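Local atomic coordinates of YHDH (PDB entry 1O89), a protein that probably catalyses the NADPH-dependent reduction of acrylyl-CoA to propanoyl-CoA, working as a homodimer of the zinc-containing alcohol dehydrogenase family. Residues L25-Q30 / M80-D85; S44-G49 / A120-V125; T52-W57 / T89-E94; A67-G72 / F327-I332. All coordinates share one frame; numbering follows the deposited sequence.

Overall arrangement
All four contacts lie in the lobe of the chain that holds the GroES-like region, away from the six-stranded parallel sheet. Interactions 2 and 3, with centres about 9 Å apart, share one mixed sheet: strand 51-59 pairs with both 122-125 and 85-93, and 52-57/89-94 is nested inside the loop closed by 44-49/120-125. Interactions 1 and 4 cross each other and these two along the sequence. Interaction 1, about 13 Å from interaction 2, ties the first strand to the loop before strand 85-93. Interaction 4, about 12 Å from interaction 1 and touching it through L25 and L27, joins helix 62-69 to helix 324-332, bringing distant parts of the sequence together beside the NADP(+)-binding Y62.

Interaction 1 of 4, residues L25-Q30 / M80-D85; sequences LLLEQQ and MIPGID
L27 and M80 face each other as an antiparallel hydrogen-bonded pair, a single bridge with two bonds. L27 N gives its hydrogen to M80 O over 2.8 Å, nearly straight at 166°, and M80 N returns one to L27 O at 2.9 Å.

Packing is tightest just beyond the bridge, where the loop turns into P82. The ring carbon P82 CD sits 3.3 Å from L25 O, and the same carbon comes to 4.0 Å from L27 CG. L27 holds its CG beside its own backbone N and opposite the carbonyl carbon (chi1 -57°); this puts CG next to P82 CD, and with chi2 near 180° CD1 reaches P82 CG, also at 4.0 Å. From the other side of the strand L26 reaches I81, with L26 CD1 touching I81 CG1 at 3.8 Å. L25 meets the proline more loosely: L25 CD2 touches P82 CG at 4.2 Å, the leucine side chain lying nearly perpendicular to the proline's.

The contact thins out toward Q29 and Q30, which are exposed; the E28 CB bond is directed away from the loop, and OE1 bonds to Q39. All residues touching across it are buried. Helix 62-69 closes the proline side, with I68 against L25 and P82, and W116 packs on M80 and I81. The loop then runs on through G83 and I84, whose backbone N atoms both bond to D64 OD1. The arrangement is an isolated antiparallel beta bridge, one of the links between the two-stranded N-terminal sheet and the GroES-like part of a medium-chain dehydrogenase/reductase.

Interaction 2 of 4, residues S44-G49 / A120-V125; sequences SRLPEG and AEQARV
R124 lies against the loop 44-49 where that loop lies over the side chains of strand 122-125, part of the mixed sheet in the GroES-like region of this alcohol dehydrogenase relative. No hydrogen bond joins the two segments, and the contact is made by packing.

The main apolar element is L46. Its CB stands over the centre of one face of the R124 guanidinium, 3.9 Å above the plane, and the leucine lies roughly perpendicular to the arginine chain. Its CD1 continues along that group to R124 NH2, at 3.8 Å, and to Q122 OE1, at 3.9 Å. That oxygen is buried with no polar partner in the model, whereas the amide nitrogen of Q122 bonds to E43.

Backbone oxygens pack around the aliphatic part of the arginine. With CG set opposite the backbone N (chi1 -167°), the R124 chain runs close by two carbonyl oxygens: R124 CD is 3.2 Å from P47 O and 3.4 Å from G49 O. The chain then bends at chi3, and NE bonds to T52 OG1 on the neighbouring strand. An alanine here would take away both the flat surface under L46 and the donor to T52, and would probably leave the leucine with a gap beside it.

Closest of the backbones is the approach at the end of the loop, where G49 CA comes within 3.5 Å of V125 O; a beta carbon on that glycine would clash with the same oxygen.

Interaction 3 of 4, residues T52-W57 / T89-E94; sequences TVDVHW and TVRTSE
Two classic beta bulges mark this antiparallel pair of strands in the GroES-like region. In one, R91 and T92 face T52; in the other, H56 and W57 face A87. At the first, T52 O accepts from R91 N at 2.8 Å and only weakly from T92 N. Beyond the bulge, V53 and V90 form a non-hydrogen-bonded pair, then D54 and T89 a hydrogen-bonded one, with D54 N to T89 O at 2.7 Å.

R91, part of the bulge, reaches D54 with the edge of its guanidinium. Its CG is anti to the backbone N (chi1 169°), and the bend at chi3 (-80°) turns NE to D54. NE meets D54 OD1 on the syn side at 2.9 Å, forming a salt bridge, and NH2 gives that oxygen a weak second bond. Carboxylate and guanidinium planes stand 79° apart. An asparagine in place of D54 would probably leave R91 without a full negative mate on this strand, its guanidinium held less firmly.

H56 NE2 and T89 OG1 share a hydrogen bond of 2.9 Å at the ring edge, either able to donate, and D54 O lies over one ring face.

R91 has a second acid partner, E43, through NH1. On the other side of strand 51-59 runs strand 122-125, bonded through V53 and V55, and its Q122 packs on T52, D54 and R91. The W57 side chain packs on helix 139-161 and strand 340-343.

Interaction 4 of 4, residues A67-G72 / F327-I332; sequences AITGKG and FAEAII
T69 packs against A328, E329 and I332 of helix 324-332, its CB directed toward them. From CB the residue divides into two branches. The methyl CG2, set opposite the carbonyl carbon, lies on the backbone of the other helix: it is 3.7 Å from A328 C, with A328 CB and E329 N hardly farther. The same methyl comes to 4.2 Å from E329 CG, the outermost part of the contact, where the glutamate is exposed.

The other branch, OG1, is placed between the backbone N and the carbonyl carbon (chi1 52°). There it hydrogen-bonds back into its own helix, to the carbonyl oxygens of A65 and L66, and turns its flank to I332, whose CD1 lies 4.1 Å away. The T69 and I332 side chains run antiparallel, side by side. The hydroxyl is thus satisfied within helix 62-69; no hydrogen bond joins the two segments, and the contact is van der Waals packing.

One residue earlier, I68 adds the other close packing. Its CG2 sits 3.6 Å from A328 CB, and the small A328 is consistent with such a close approach. Helix 62-69 stops at G70, whose positive phi (88°) suits glycine.

I68 also packs on L25 and L27 of strand 23-28, so the end of helix 62-69 lies between that strand and helix 324-332. I332 further touches Y62, A65 and L66, and Y62 binds NADP(+). I331 reaches A65 and T340, the latter on strand 340-343.

Interaction 1 of 4, residues L25-Q30 / M80-D85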
# COMPACT_ATOMS: atom_id res chain seq x y z
N LEU A 25 18.42 24.07 25.66
CA LEU A 25 19.19 24.34 24.45
C LEU A 25 18.25 25.03 23.46
O LEU A 25 17.28 24.43 23.01
CB LEU A 25 19.76 23.06 23.85
CG LEU A 25 20.72 23.29 22.67
CD1 LEU A 25 22.10 23.64 23.17
CD2 LEU A 25 20.78 22.08 21.74
N LEU A 26 18.55 26.29 23.16
CA LEU A 26 17.76 27.13 22.26
C LEU A 26 18.49 27.34 20.93
O LEU A 26 19.66 27.72 20.90
CB LEU A 26 17.46 28.48 22.93
CG LEU A 26 16.33 29.34 22.34
CD1 LEU A 26 14.98 28.71 22.63
CD2 LEU A 26 16.36 30.77 22.89
N LEU A 27 17.78 27.09 19.84
CA LEU A 27 18.29 27.34 18.50
C LEU A 27 17.75 28.68 18.03
O LEU A 27 16.56 28.93 18.12
CB LEU A 27 17.86 26.23 17.54
CG LEU A 27 18.26 24.80 17.93
CD1 LEU A 27 18.00 23.82 16.78
CD2 LEU A 27 19.72 24.75 18.37
N GLU A 28 18.64 29.54 17.56
CA GLU A 28 18.27 30.85 17.03
C GLU A 28 18.93 31.03 15.66
O GLU A 28 20.03 30.52 15.44
CB GLU A 28 18.76 31.95 17.97
CG GLU A 28 18.01 32.01 19.29
CD GLU A 28 18.64 32.95 20.30
OE1 GLU A 28 19.74 32.65 20.82
OE2 GLU A 28 18.03 34.00 20.58
N GLN A 29 18.26 31.73 14.75
CA GLN A 29 18.87 32.06 13.47
C GLN A 29 19.40 33.49 13.55
O GLN A 29 18.62 34.44 13.48
CB GLN A 29 17.87 31.93 12.31
CG GLN A 29 17.99 30.62 11.52
CD GLN A 29 17.27 30.66 10.17
OE1 GLN A 29 17.04 29.61 9.56
NE2 GLN A 29 16.93 31.85 9.70
N GLN A 30 20.72 33.62 13.72
CA GLN A 30 21.37 34.93 13.84
C GLN A 30 22.44 35.12 12.76
O GLN A 30 23.32 34.27 12.58
CB GLN A 30 22.00 35.08 15.23
N MET A 80 13.84 28.03 18.68
CA MET A 80 13.27 26.69 18.81
C MET A 80 14.06 25.83 19.77
O MET A 80 15.27 25.83 19.71
CB MET A 80 13.24 26.00 17.44
CG MET A 80 12.70 24.58 17.42
SD MET A 80 11.04 24.43 18.10
CE MET A 80 10.24 25.72 17.28
N ILE A 81 13.36 25.11 20.64
CA ILE A 81 13.99 24.08 21.46
C ILE A 81 13.80 22.72 20.76
O ILE A 81 12.67 22.27 20.60
CB ILE A 81 13.35 24.01 22.84
CG1 ILE A 81 13.63 25.29 23.63
CG2 ILE A 81 13.89 22.81 23.61
CD1 ILE A 81 12.86 25.37 24.94
N PRO A 82 14.89 22.08 20.35
CA PRO A 82 14.81 20.80 19.65
C PRO A 82 14.55 19.64 20.61
O PRO A 82 14.35 19.84 21.80
CB PRO A 82 16.18 20.68 18.99
CG PRO A 82 17.10 21.43 19.90
CD PRO A 82 16.29 22.50 20.56
N GLY A 83 14.55 18.43 20.07
CA GLY A 83 14.27 17.21 20.83
C GLY A 83 12.89 16.69 20.48
O GLY A 83 11.91 17.07 21.11
N ILE A 84 12.81 15.82 19.46
CA ILE A 84 11.53 15.26 19.06
C ILE A 84 10.99 14.24 20.03
O ILE A 84 9.81 13.93 19.99
CB ILE A 84 11.57 14.67 17.62
CG1 ILE A 84 12.54 13.48 17.51
CG2 ILE A 84 11.92 15.76 16.60
CD1 ILE A 84 12.55 12.84 16.11
N ASP A 85 11.86 13.70 20.89
CA ASP A 85 11.45 12.76 21.93
C ASP A 85 11.77 13.32 23.32
O ASP A 85 12.80 13.94 23.51
CB ASP A 85 12.26 11.46 21.84
CG ASP A 85 12.17 10.78 20.51
OD1 ASP A 85 11.27 11.08 19.68
OD2 ASP A 85 12.99 9.88 20.22

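Interaction 2 of 4, residues S44-G49 / A120-V125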
# COMPACT_ATOMS: atom_id res chain seq x y z
N SER A 44 6.92 31.51 31.43
CA SER A 44 5.88 32.16 30.64
C SER A 44 6.10 32.04 29.13
O SER A 44 5.16 32.22 28.36
CB SER A 44 5.74 33.63 31.05
OG SER A 44 6.94 34.35 30.82
N ARG A 45 7.33 31.75 28.71
CA ARG A 45 7.67 31.70 27.29
C ARG A 45 7.35 30.34 26.66
O ARG A 45 7.37 30.22 25.44
CB ARG A 45 9.15 32.05 27.09
CG ARG A 45 9.43 33.57 27.08
CD ARG A 45 10.86 33.95 26.67
NE ARG A 45 11.11 33.74 25.24
CZ ARG A 45 12.32 33.58 24.68
NH1 ARG A 45 13.43 33.61 25.42
NH2 ARG A 45 12.43 33.40 23.37
N LEU A 46 7.05 29.34 27.49
CA LEU A 46 6.68 28.01 27.00
C LEU A 46 5.47 28.12 26.08
O LEU A 46 4.63 28.98 26.29
CB LEU A 46 6.38 27.07 28.16
CG LEU A 46 7.58 26.54 28.96
CD1 LEU A 46 7.11 25.70 30.13
CD2 LEU A 46 8.55 25.75 28.10
N PRO A 47 5.37 27.26 25.06
CA PRO A 47 4.25 27.32 24.12
C PRO A 47 2.96 26.83 24.76
O PRO A 47 3.01 26.21 25.82
CB PRO A 47 4.68 26.35 23.01
CG PRO A 47 5.51 25.37 23.71
CD PRO A 47 6.29 26.16 24.74
N GLU A 48 1.83 27.13 24.11
CA GLU A 48 0.51 26.76 24.61
C GLU A 48 0.39 25.23 24.76
O GLU A 48 0.89 24.48 23.92
CB GLU A 48 -0.60 27.29 23.69
CG GLU A 48 -0.83 28.79 23.82
CD GLU A 48 -2.06 29.29 23.07
OE1 GLU A 48 -3.13 28.63 23.15
OE2 GLU A 48 -1.97 30.37 22.43
N GLY A 49 -0.26 24.81 25.84
CA GLY A 49 -0.46 23.40 26.16
C GLY A 49 -1.09 23.26 27.54
O GLY A 49 -0.94 24.13 28.40
N ALA A 120 15.23 20.52 27.17
CA ALA A 120 14.86 21.57 28.10
C ALA A 120 14.35 20.91 29.38
O ALA A 120 13.89 19.77 29.34
CB ALA A 120 13.78 22.43 27.50
N GLU A 121 14.43 21.62 30.50
CA GLU A 121 13.97 21.08 31.78
C GLU A 121 12.45 20.97 31.83
O GLU A 121 11.91 20.20 32.62
CB GLU A 121 14.45 21.93 32.95
CG GLU A 121 15.96 21.88 33.13
CD GLU A 121 16.47 22.76 34.25
OE1 GLU A 121 15.79 23.74 34.63
OE2 GLU A 121 17.56 22.46 34.75
N GLN A 122 11.77 21.75 30.99
CA GLN A 122 10.32 21.68 30.92
C GLN A 122 9.84 21.75 29.49
O GLN A 122 10.44 22.45 28.67
CB GLN A 122 9.69 22.82 31.70
CG GLN A 122 10.19 22.99 33.14
CD GLN A 122 9.41 24.05 33.87
OE1 GLN A 122 8.26 24.30 33.53
NE2 GLN A 122 10.03 24.70 34.86
N ALA A 123 8.77 21.02 29.20
CA ALA A 123 8.06 21.11 27.93
C ALA A 123 6.56 21.24 28.20
O ALA A 123 6.04 20.62 29.12
CB ALA A 123 8.33 19.88 27.11
N ARG A 124 5.88 22.10 27.44
CA ARG A 124 4.43 22.26 27.54
C ARG A 124 3.82 21.77 26.23
O ARG A 124 4.16 22.25 25.14
CB ARG A 124 4.05 23.72 27.81
CG ARG A 124 2.58 23.91 28.23
CD ARG A 124 2.20 25.29 28.79
NE ARG A 124 2.99 25.67 29.96
CZ ARG A 124 3.14 26.92 30.42
NH1 ARG A 124 2.55 27.95 29.81
NH2 ARG A 124 3.88 27.13 31.51
N VAL A 125 2.93 20.79 26.35
CA VAL A 125 2.33 20.12 25.22
C VAL A 125 0.85 19.85 25.44
O VAL A 125 0.34 20.00 26.55
CB VAL A 125 3.03 18.77 24.97
CG1 VAL A 125 4.51 18.99 24.57
CG2 VAL A 125 2.93 17.85 26.19

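Interaction 3 of 4, residues T52-W57 / T89-E94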
# COMPACT_ATOMS: atom_id res chain seq x y z
N THR A 52 2.25 20.40 31.44
CA THR A 52 3.67 20.71 31.57
C THR A 52 4.40 19.50 32.16
O THR A 52 3.96 18.92 33.15
CB THR A 52 3.86 21.96 32.44
OG1 THR A 52 3.15 23.04 31.85
CG2 THR A 52 5.31 22.43 32.43
N VAL A 53 5.52 19.13 31.53
CA VAL A 53 6.31 17.97 31.93
C VAL A 53 7.73 18.41 32.34
O VAL A 53 8.38 19.19 31.64
CB VAL A 53 6.42 16.95 30.77
CG1 VAL A 53 7.20 15.71 31.20
CG2 VAL A 53 5.03 16.55 30.26
N ASP A 54 8.15 17.94 33.52
CA ASP A 54 9.55 17.99 33.97
C ASP A 54 10.34 16.91 33.24
O ASP A 54 10.21 15.72 33.54
CB ASP A 54 9.65 17.73 35.48
CG ASP A 54 9.13 18.88 36.31
OD1 ASP A 54 9.36 20.05 35.94
OD2 ASP A 54 8.46 18.71 37.35
N VAL A 55 11.13 17.32 32.27
CA VAL A 55 11.86 16.40 31.42
C VAL A 55 13.05 15.86 32.20
O VAL A 55 13.78 16.59 32.88
CB VAL A 55 12.29 17.09 30.11
CG1 VAL A 55 13.05 16.13 29.19
CG2 VAL A 55 11.08 17.64 29.41
N HIS A 56 13.20 14.55 32.15
CA HIS A 56 14.30 13.89 32.82
C HIS A 56 15.30 13.38 31.78
O HIS A 56 16.50 13.46 31.99
CB HIS A 56 13.78 12.73 33.66
CG HIS A 56 12.91 13.15 34.81
ND1 HIS A 56 13.18 14.26 35.58
CD2 HIS A 56 11.80 12.58 35.34
CE1 HIS A 56 12.26 14.36 36.53
NE2 HIS A 56 11.41 13.36 36.41
N TRP A 57 14.77 12.84 30.68
CA TRP A 57 15.58 12.33 29.56
C TRP A 57 15.02 12.78 28.22
O TRP A 57 13.80 12.79 28.01
CB TRP A 57 15.62 10.79 29.55
CG TRP A 57 16.36 10.17 30.70
CD1 TRP A 57 15.81 9.66 31.85
CD2 TRP A 57 17.78 9.97 30.82
NE1 TRP A 57 16.80 9.18 32.68
CE2 TRP A 57 18.02 9.34 32.07
CE3 TRP A 57 18.88 10.24 30.00
CZ2 TRP A 57 19.30 9.00 32.52
CZ3 TRP A 57 20.17 9.90 30.45
CH2 TRP A 57 20.36 9.29 31.70
N THR A 89 8.41 13.50 34.09
CA THR A 89 7.37 13.56 35.11
C THR A 89 6.44 14.75 34.86
O THR A 89 6.91 15.85 34.60
CB THR A 89 8.04 13.77 36.46
OG1 THR A 89 8.62 12.54 36.90
CG2 THR A 89 7.05 14.12 37.52
N VAL A 90 5.13 14.53 34.98
CA VAL A 90 4.15 15.60 34.84
C VAL A 90 4.30 16.59 35.99
O VAL A 90 4.22 16.21 37.16
CB VAL A 90 2.70 15.03 34.80
CG1 VAL A 90 1.67 16.16 34.85
CG2 VAL A 90 2.49 14.18 33.55
N ARG A 91 4.52 17.86 35.66
CA ARG A 91 4.58 18.94 36.64
C ARG A 91 3.18 19.46 36.95
O ARG A 91 2.74 19.40 38.10
CB ARG A 91 5.47 20.08 36.11
CG ARG A 91 5.40 21.38 36.94
CD ARG A 91 6.31 22.49 36.44
NE ARG A 91 7.68 22.27 36.91
CZ ARG A 91 8.47 23.18 37.46
NH1 ARG A 91 8.06 24.43 37.67
NH2 ARG A 91 9.69 22.82 37.83
N THR A 92 2.51 20.00 35.95
CA THR A 92 1.13 20.48 36.10
C THR A 92 0.27 19.96 34.97
O THR A 92 0.78 19.70 33.88
CB THR A 92 1.05 22.02 36.11
OG1 THR A 92 2.23 22.57 36.72
CG2 THR A 92 -0.06 22.50 37.02
N SER A 93 -1.03 19.85 35.21
CA SER A 93 -1.97 19.38 34.20
C SER A 93 -3.38 19.92 34.40
O SER A 93 -3.92 19.86 35.49
CB SER A 93 -2.01 17.85 34.20
OG SER A 93 -2.84 17.36 33.17
N GLU A 94 -3.95 20.48 33.33
CA GLU A 94 -5.39 20.76 33.25
C GLU A 94 -6.12 19.62 32.53
O GLU A 94 -7.34 19.56 32.56
CB GLU A 94 -5.66 22.08 32.52
CG GLU A 94 -5.12 23.33 33.21
CD GLU A 94 -4.44 24.28 32.23
OE1 GLU A 94 -5.11 25.18 31.68
OE2 GLU A 94 -3.22 24.11 32.00

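Interaction 4 of 4, residues A67-G72 / F327-I332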
# COMPACT_ATOMS: atom_id res chain seq x y z
N ALA A 67 19.10 19.91 13.03
CA ALA A 67 18.55 21.13 13.62
C ALA A 67 19.60 21.94 14.39
O ALA A 67 19.72 23.15 14.21
CB ALA A 67 17.41 20.78 14.55
N ILE A 68 20.36 21.25 15.23
CA ILE A 68 21.31 21.91 16.11
C ILE A 68 22.49 22.48 15.33
O ILE A 68 22.93 23.60 15.60
CB ILE A 68 21.78 20.93 17.23
CG1 ILE A 68 20.64 20.71 18.23
CG2 ILE A 68 23.04 21.46 17.94
CD1 ILE A 68 20.77 19.45 19.09
N THR A 69 22.97 21.73 14.35
CA THR A 69 24.15 22.12 13.56
C THR A 69 23.85 23.21 12.52
O THR A 69 24.77 23.83 11.98
CB THR A 69 24.75 20.90 12.84
OG1 THR A 69 23.74 20.20 12.09
CG2 THR A 69 25.27 19.87 13.84
N GLY A 70 22.56 23.42 12.24
CA GLY A 70 22.12 24.37 11.23
C GLY A 70 22.04 23.80 9.83
O GLY A 70 21.71 24.52 8.89
N LYS A 71 22.33 22.51 9.68
CA LYS A 71 22.21 21.83 8.39
C LYS A 71 20.77 21.33 8.27
O LYS A 71 19.96 21.52 9.17
CB LYS A 71 23.24 20.69 8.27
CG LYS A 71 24.64 21.04 8.82
CD LYS A 71 25.75 20.87 7.79
CE LYS A 71 26.96 21.72 8.15
NZ LYS A 71 28.23 21.06 7.75
N GLY A 72 20.43 20.72 7.13
CA GLY A 72 19.05 20.31 6.88
C GLY A 72 18.08 21.48 6.84
O GLY A 72 18.48 22.62 6.59
N PHE A 327 28.17 17.13 20.26
CA PHE A 327 27.72 15.78 19.92
C PHE A 327 26.84 15.76 18.67
O PHE A 327 26.79 14.76 17.96
CB PHE A 327 26.99 15.12 21.10
CG PHE A 327 27.91 14.34 22.00
CD1 PHE A 327 28.80 15.01 22.83
CD2 PHE A 327 27.93 12.95 21.97
CE1 PHE A 327 29.70 14.31 23.64
CE2 PHE A 327 28.80 12.24 22.77
CZ PHE A 327 29.69 12.92 23.62
N ALA A 328 26.17 16.88 18.39
CA ALA A 328 25.35 16.98 17.19
C ALA A 328 26.25 16.98 15.96
O ALA A 328 25.93 16.36 14.95
CB ALA A 328 24.48 18.24 17.21
N GLU A 329 27.39 17.67 16.07
CA GLU A 329 28.38 17.72 14.99
C GLU A 329 28.97 16.34 14.72
O GLU A 329 29.28 16.02 13.57
CB GLU A 329 29.52 18.68 15.33
CG GLU A 329 29.10 20.11 15.63
CD GLU A 329 30.02 21.14 14.99
OE1 GLU A 329 31.24 20.90 14.90
OE2 GLU A 329 29.50 22.21 14.57
N ALA A 330 29.14 15.55 15.77
CA ALA A 330 29.69 14.20 15.66
C ALA A 330 28.70 13.25 14.98
O ALA A 330 29.11 12.43 14.16
CB ALA A 330 30.08 13.68 17.04
N ILE A 331 27.42 13.37 15.30
CA ILE A 331 26.38 12.52 14.71
C ILE A 331 26.19 12.81 13.21
O ILE A 331 25.79 11.92 12.45
CB ILE A 331 25.02 12.69 15.46
CG1 ILE A 331 25.13 12.14 16.89
CG2 ILE A 331 23.89 11.97 14.72
CD1 ILE A 331 23.92 12.39 17.74
N ILE A 332 26.47 14.04 12.80
CA ILE A 332 26.27 14.47 11.41
C ILE A 332 27.35 13.89 10.50
O ILE A 332 27.04 13.30 9.46
CB ILE A 332 26.15 16.04 11.31
CG1 ILE A 332 24.78 16.44 10.75
CG2 ILE A 332 27.24 16.67 10.43
CD1 ILE A 332 23.63 16.16 11.67